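Local atomic coordinates of insecticidal Delta-Endotoxin Cry8Ea1 (Bacillus Thuringiensis, PDB entry 3EB7), a protein that acts as an insecticidal delta-endotoxin against underground larvae of Holotrichia parallela, probably by receptor binding and membrane pore formation as in related three-domain Cry toxins. Residues V515-T520 with T551-N556; V486-I491 with Q557-L562. One frame throughout, in Å; residues are numbered along the deposited sequence.

Interaction 1 (V515-T520 with T551-N556); sequences VVRGGT and TPFTFN
R517, at the end of strand 511-517, carries this contact by reaching across to the loop at 553-556. Its side chain leaves the strand with CG opposite the backbone N (chi1 -173°), then bends at chi2 and chi3 so that the guanidinium presents its NE side to the carbonyl of T554. R517 NE donates to T554 O at 2.7 Å, in the carbonyl plane and on a lone pair; R517 NH2 bonds to that oxygen at the same 2.7 Å, nearly in line with the C=O bond. The grip is side-on, NE and NH2 of R517 sharing one acceptor, T554 O, which lies close to the guanidinium plane and fixes the rotation of the group. Over one face of the guanidinium sits the amide oxygen of N556, with OD1 3.5 Å from R517 CZ; this should favour the positive charge, although no hydrogen bond forms. The methylenes work differently. R517 CG packs against F555 CD2 at 3.7 Å, the guanidinium and ring planes standing 65° apart, and it also approaches F553 CE1 at 4.0 Å. The two phenylalanines meet each other too, CE1 of F553 lying over one face of the F555 ring and offset toward its rim. Next along the chain, G518 adds a lighter touch, its CA 4.3 Å from N556 ND2. G518 and G519 both have positive phi and form the corner of a type I' turn. T520 and R517 close the turn with backbone hydrogen bonds both ways, T520 N to R517 O being 2.9 Å, and the CG2 methyl of T520 lies at the edge of the guanidinium. This is a tight two-residue beta hairpin joining strands 511-517 and 520-527, set against the strand-connecting loop within the C-terminal beta-sandwich of a three-domain Cry toxin.

Interaction 2 (V486-I491 with Q557-L562); sequences VIRLNI and QAQDTL
Strands 487-491 and 559-562 run antiparallel as neighbours, their short axes 4.7 Å apart at closest approach and 139° between their directions, a marked twist within the jelly-roll-like sandwich of the C-terminal Cry domain. I487 with L562 and L489 with D560 are hydrogen-bonded pairs, while R488 with T561 and N490 with Q559 are the non-hydrogen-bonded ones. The first pair is joined by backbone bonds in both directions; in the second the return bond, D560 N to L489 O, is longer at 3.2 Å. Just beyond the ladder, I491 N meets A558 O at 2.6 Å in an almost straight bond (172°). I487, L489, D560 and L562 share the buried face, where I487 and L562 also touch I583 and L585, respectively, of strand 578-588 in the other sheet. There L489 CD1 packs on L562 CD2 at 3.7 Å. On the other face R488 folds back along its chain, bringing its guanidinium over the neighbouring strand. R488 NH1 comes to 3.4 Å from Q559 CB, and the carbonyl oxygen of D560 lies over one face of the group without an aligned hydrogen bond. Beside it, Q559 NE2 donates to N490 OD1 at 3.0 Å, the two amides turned 41° from each other; N490 ND2 is used by T440 O, so both ends of this amide are held. Methyl groups close the opposite end of the ladder, V486 CG1 lying only 3.4 Å from T561 CG2, tighter than usual carbon contact. The buried carboxylate of D560 is shared out: OD2 accepts from the backbone N of N556, and D560 OD1 takes T561 N at 3.0 Å on the anti side, somewhat out of the carboxylate plane.

In the fold
The two contacts lie side by side, their centres about 10 Å apart, and interaction 1 is nested along the chain within the loop that interaction 2 closes. Both reach one sheet, in which strands 511-517 and 559-567 are neighbours, and G518 N to T561 O at 3.2 Å is a probable hydrogen bond between them. D560 of interaction 2 is the main meeting point: its OD2 lies 3.5 Å from R517 CD and 3.3 Å from F555 CB, and its OD1 3.3 Å from G518 CA. F555 itself packs on L489 and I491, carrying the 551-556 loop onto strand 482-491. The pair joins the 517-520 turn and the 551-556 loop to one sheet of the C-terminal sandwich.

Interaction 1 (V515-T520 with T551-N556)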
loop_
_atom_site.group_PDB
_atom_site.type_symbol
_atom_site.label_atom_id
_atom_site.label_comp_id
_atom_site.label_asym_id
_atom_site.label_seq_id
_atom_site.Cartn_x
_atom_site.Cartn_y
_atom_site.Cartn_z
ATOM N N VAL A 515 -25.482 -10.021 4.062
ATOM C CA VAL A 515 -24.792 -10.137 2.798
ATOM C C VAL A 515 -25.847 -10.402 1.733
ATOM O O VAL A 515 -26.585 -11.375 1.822
ATOM C CB VAL A 515 -23.826 -11.334 2.864
ATOM C CG1 VAL A 515 -22.981 -11.429 1.589
ATOM C CG2 VAL A 515 -22.947 -11.198 4.112
ATOM N N VAL A 516 -25.944 -9.495 0.770
ATOM C CA VAL A 516 -26.867 -9.624 -0.341
ATOM C C VAL A 516 -26.048 -10.049 -1.598
ATOM O O VAL A 516 -25.102 -9.364 -2.058
ATOM C CB VAL A 516 -27.655 -8.288 -0.534
ATOM C CG1 VAL A 516 -28.651 -8.357 -1.672
ATOM C CG2 VAL A 516 -28.344 -7.852 0.778
ATOM N N ARG A 517 -26.389 -11.213 -2.113
ATOM C CA ARG A 517 -25.765 -11.741 -3.306
ATOM C C ARG A 517 -26.744 -11.706 -4.476
ATOM O O ARG A 517 -27.867 -12.253 -4.405
ATOM C CB ARG A 517 -25.246 -13.166 -3.085
ATOM C CG ARG A 517 -24.437 -13.691 -4.278
ATOM C CD ARG A 517 -25.301 -14.358 -5.332
ATOM N NE ARG A 517 -25.654 -15.725 -4.938
ATOM C CZ ARG A 517 -26.858 -16.115 -4.507
ATOM N NH1 ARG A 517 -27.869 -15.248 -4.396
ATOM N NH2 ARG A 517 -27.055 -17.380 -4.198
ATOM N N GLY A 518 -26.289 -11.087 -5.569
ATOM C CA GLY A 518 -27.100 -10.925 -6.759
ATOM C C GLY A 518 -28.464 -10.281 -6.534
ATOM O O GLY A 518 -29.362 -10.464 -7.353
ATOM N N GLY A 519 -28.635 -9.534 -5.443
ATOM C CA GLY A 519 -29.937 -8.940 -5.101
ATOM C C GLY A 519 -30.711 -9.632 -3.973
ATOM O O GLY A 519 -31.651 -9.064 -3.397
ATOM N N THR A 520 -30.301 -10.843 -3.621
ATOM C CA THR A 520 -30.965 -11.585 -2.562
ATOM C C THR A 520 -30.042 -11.899 -1.371
ATOM O O THR A 520 -28.850 -12.104 -1.554
ATOM C CB THR A 520 -31.706 -12.834 -3.121
ATOM O OG1 THR A 520 -31.461 -13.952 -2.280
ATOM C CG2 THR A 520 -31.250 -13.177 -4.517
ATOM N N THR A 551 -22.859 -20.713 7.146
ATOM C CA THR A 551 -23.832 -21.014 6.077
ATOM C C THR A 551 -23.321 -20.556 4.688
ATOM O O THR A 551 -23.228 -19.362 4.428
ATOM C CB THR A 551 -25.219 -20.345 6.399
ATOM O OG1 THR A 551 -25.667 -20.788 7.682
ATOM C CG2 THR A 551 -26.296 -20.663 5.351
ATOM N N PRO A 552 -23.002 -21.513 3.789
ATOM C CA PRO A 552 -22.453 -21.122 2.502
ATOM C C PRO A 552 -23.542 -20.701 1.504
ATOM O O PRO A 552 -24.733 -20.628 1.862
ATOM C CB PRO A 552 -21.744 -22.381 2.041
ATOM C CG PRO A 552 -22.623 -23.492 2.563
ATOM C CD PRO A 552 -23.149 -22.980 3.905
ATOM N N PHE A 553 -23.120 -20.401 0.273
ATOM C CA PHE A 553 -23.995 -20.052 -0.827
ATOM C C PHE A 553 -23.154 -20.193 -2.091
ATOM O O PHE A 553 -21.928 -20.342 -2.019
ATOM C CB PHE A 553 -24.498 -18.624 -0.694
ATOM C CG PHE A 553 -23.392 -17.559 -0.812
ATOM C CD1 PHE A 553 -23.038 -17.026 -2.050
ATOM C CD2 PHE A 553 -22.726 -17.093 0.319
ATOM C CE1 PHE A 553 -22.037 -16.063 -2.144
ATOM C CE2 PHE A 553 -21.752 -16.157 0.218
ATOM C CZ PHE A 553 -21.400 -15.642 -1.014
ATOM N N THR A 554 -23.821 -20.161 -3.240
ATOM C CA THR A 554 -23.162 -20.098 -4.534
ATOM C C THR A 554 -23.501 -18.766 -5.232
ATOM O O THR A 554 -24.536 -18.159 -4.957
ATOM C CB THR A 554 -23.606 -21.262 -5.439
ATOM O OG1 THR A 554 -25.024 -21.220 -5.556
ATOM C CG2 THR A 554 -23.207 -22.594 -4.837
ATOM N N PHE A 555 -22.631 -18.323 -6.131
ATOM C CA PHE A 555 -22.997 -17.264 -7.048
ATOM C C PHE A 555 -23.945 -17.750 -8.154
ATOM O O PHE A 555 -23.939 -18.905 -8.520
ATOM C CB PHE A 555 -21.738 -16.600 -7.618
ATOM C CG PHE A 555 -20.944 -15.868 -6.578
ATOM C CD1 PHE A 555 -19.832 -16.465 -5.990
ATOM C CD2 PHE A 555 -21.338 -14.615 -6.164
ATOM C CE1 PHE A 555 -19.122 -15.818 -5.013
ATOM C CE2 PHE A 555 -20.639 -13.953 -5.203
ATOM C CZ PHE A 555 -19.523 -14.553 -4.611
ATOM N N ASN A 556 -24.739 -16.849 -8.694
ATOM C CA ASN A 556 -25.684 -17.135 -9.749
ATOM C C ASN A 556 -24.985 -17.201 -11.119
ATOM O O ASN A 556 -25.295 -18.064 -11.963
ATOM C CB ASN A 556 -26.765 -16.047 -9.772
ATOM C CG ASN A 556 -27.594 -15.987 -8.489
ATOM O OD1 ASN A 556 -27.746 -16.982 -7.788
ATOM N ND2 ASN A 556 -28.166 -14.813 -8.202
#

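Interaction 2 (V486-I491 with Q557-L562)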
loop_
_atom_site.group_PDB
_atom_site.type_symbol
_atom_site.label_atom_id
_atom_site.label_comp_id
_atom_site.label_asym_id
_atom_site.label_seq_id
_atom_site.Cartn_x
_atom_site.Cartn_y
_atom_site.Cartn_z
ATOM N N VAL A 486 -22.987 -1.620 -4.385
ATOM C CA VAL A 486 -22.916 -2.837 -5.137
ATOM C C VAL A 486 -21.450 -3.078 -5.555
ATOM O O VAL A 486 -20.861 -2.258 -6.274
ATOM C CB VAL A 486 -23.786 -2.715 -6.376
ATOM C CG1 VAL A 486 -23.809 -4.031 -7.108
ATOM C CG2 VAL A 486 -25.210 -2.284 -5.965
ATOM N N ILE A 487 -20.875 -4.166 -5.045
ATOM C CA ILE A 487 -19.563 -4.610 -5.427
ATOM C C ILE A 487 -19.731 -5.600 -6.585
ATOM O O ILE A 487 -20.389 -6.648 -6.444
ATOM C CB ILE A 487 -18.792 -5.298 -4.280
ATOM C CG1 ILE A 487 -18.704 -4.397 -3.056
ATOM C CG2 ILE A 487 -17.381 -5.795 -4.767
ATOM C CD1 ILE A 487 -18.135 -5.081 -1.877
ATOM N N ARG A 488 -19.139 -5.234 -7.723
ATOM C CA ARG A 488 -19.252 -6.010 -8.953
ATOM C C ARG A 488 -18.103 -6.994 -9.043
ATOM O O ARG A 488 -16.939 -6.629 -8.801
ATOM C CB ARG A 488 -19.284 -5.057 -10.132
ATOM C CG ARG A 488 -18.363 -5.449 -11.283
ATOM C CD ARG A 488 -19.150 -5.523 -12.611
ATOM N NE ARG A 488 -20.420 -6.227 -12.390
ATOM C CZ ARG A 488 -20.543 -7.548 -12.392
ATOM N NH1 ARG A 488 -19.457 -8.318 -12.628
ATOM N NH2 ARG A 488 -21.754 -8.081 -12.167
ATOM N N LEU A 489 -18.428 -8.246 -9.337
ATOM C CA LEU A 489 -17.463 -9.343 -9.234
ATOM C C LEU A 489 -17.319 -10.213 -10.501
ATOM O O LEU A 489 -18.270 -10.381 -11.272
ATOM C CB LEU A 489 -17.846 -10.258 -8.072
ATOM C CG LEU A 489 -18.180 -9.741 -6.669
ATOM C CD1 LEU A 489 -18.803 -10.910 -5.898
ATOM C CD2 LEU A 489 -16.907 -9.206 -5.979
ATOM N N ASN A 490 -16.128 -10.775 -10.697
ATOM C CA ASN A 490 -15.911 -11.743 -11.744
ATOM C C ASN A 490 -15.591 -13.085 -11.122
ATOM O O ASN A 490 -14.534 -13.236 -10.479
ATOM C CB ASN A 490 -14.861 -11.265 -12.769
ATOM C CG ASN A 490 -15.434 -10.189 -13.714
ATOM O OD1 ASN A 490 -16.156 -10.510 -14.675
ATOM N ND2 ASN A 490 -15.158 -8.901 -13.413
ATOM N N ILE A 491 -16.530 -14.042 -11.271
ATOM C CA ILE A 491 -16.403 -15.329 -10.557
ATOM C C ILE A 491 -15.678 -16.343 -11.478
ATOM O O ILE A 491 -16.143 -16.641 -12.601
ATOM C CB ILE A 491 -17.785 -15.911 -10.022
ATOM C CG1 ILE A 491 -18.729 -14.849 -9.380
ATOM C CG2 ILE A 491 -17.579 -17.133 -9.108
ATOM C CD1 ILE A 491 -18.165 -14.034 -8.224
ATOM N N GLN A 557 -24.059 -16.275 -11.355
ATOM C CA GLN A 557 -23.400 -16.221 -12.652
ATOM C C GLN A 557 -21.986 -15.687 -12.539
ATOM O O GLN A 557 -21.550 -15.327 -11.425
ATOM C CB GLN A 557 -24.237 -15.450 -13.681
ATOM C CG GLN A 557 -24.125 -13.980 -13.642
ATOM C CD GLN A 557 -25.154 -13.315 -12.768
ATOM O OE1 GLN A 557 -25.388 -13.728 -11.634
ATOM N NE2 GLN A 557 -25.769 -12.249 -13.287
ATOM N N ALA A 558 -21.281 -15.672 -13.683
ATOM C CA ALA A 558 -19.870 -15.291 -13.756
ATOM C C ALA A 558 -19.671 -13.826 -13.334
ATOM O O ALA A 558 -18.701 -13.486 -12.672
ATOM C CB ALA A 558 -19.325 -15.555 -15.144
ATOM N N GLN A 559 -20.628 -12.985 -13.689
ATOM C CA GLN A 559 -20.611 -11.586 -13.343
ATOM C C GLN A 559 -21.704 -11.420 -12.301
ATOM O O GLN A 559 -22.879 -11.344 -12.658
ATOM C CB GLN A 559 -20.931 -10.739 -14.577
ATOM C CG GLN A 559 -19.742 -10.473 -15.505
ATOM C CD GLN A 559 -19.343 -11.688 -16.306
ATOM O OE1 GLN A 559 -20.032 -12.053 -17.284
ATOM N NE2 GLN A 559 -18.204 -12.330 -15.917
ATOM N N ASP A 560 -21.317 -11.412 -11.020
ATOM C CA ASP A 560 -22.266 -11.339 -9.906
ATOM C C ASP A 560 -21.974 -10.122 -9.013
ATOM O O ASP A 560 -20.992 -9.390 -9.226
ATOM C CB ASP A 560 -22.274 -12.665 -9.104
ATOM C CG ASP A 560 -23.703 -13.113 -8.682
ATOM O OD1 ASP A 560 -24.619 -12.293 -8.490
ATOM O OD2 ASP A 560 -23.915 -14.310 -8.511
ATOM N N THR A 561 -22.854 -9.863 -8.057
ATOM C CA THR A 561 -22.670 -8.723 -7.184
ATOM C C THR A 561 -22.713 -9.175 -5.755
ATOM O O THR A 561 -23.254 -10.225 -5.470
ATOM C CB THR A 561 -23.745 -7.659 -7.369
ATOM O OG1 THR A 561 -25.008 -8.274 -7.201
ATOM C CG2 THR A 561 -23.685 -7.054 -8.751
ATOM N N LEU A 562 -22.109 -8.370 -4.876
ATOM C CA LEU A 562 -22.181 -8.559 -3.441
ATOM C C LEU A 562 -22.470 -7.208 -2.803
ATOM O O LEU A 562 -22.090 -6.167 -3.327
ATOM C CB LEU A 562 -20.866 -9.119 -2.949
ATOM C CG LEU A 562 -20.793 -10.407 -2.107
ATOM C CD1 LEU A 562 -21.840 -11.488 -2.454
ATOM C CD2 LEU A 562 -19.364 -10.982 -2.219
#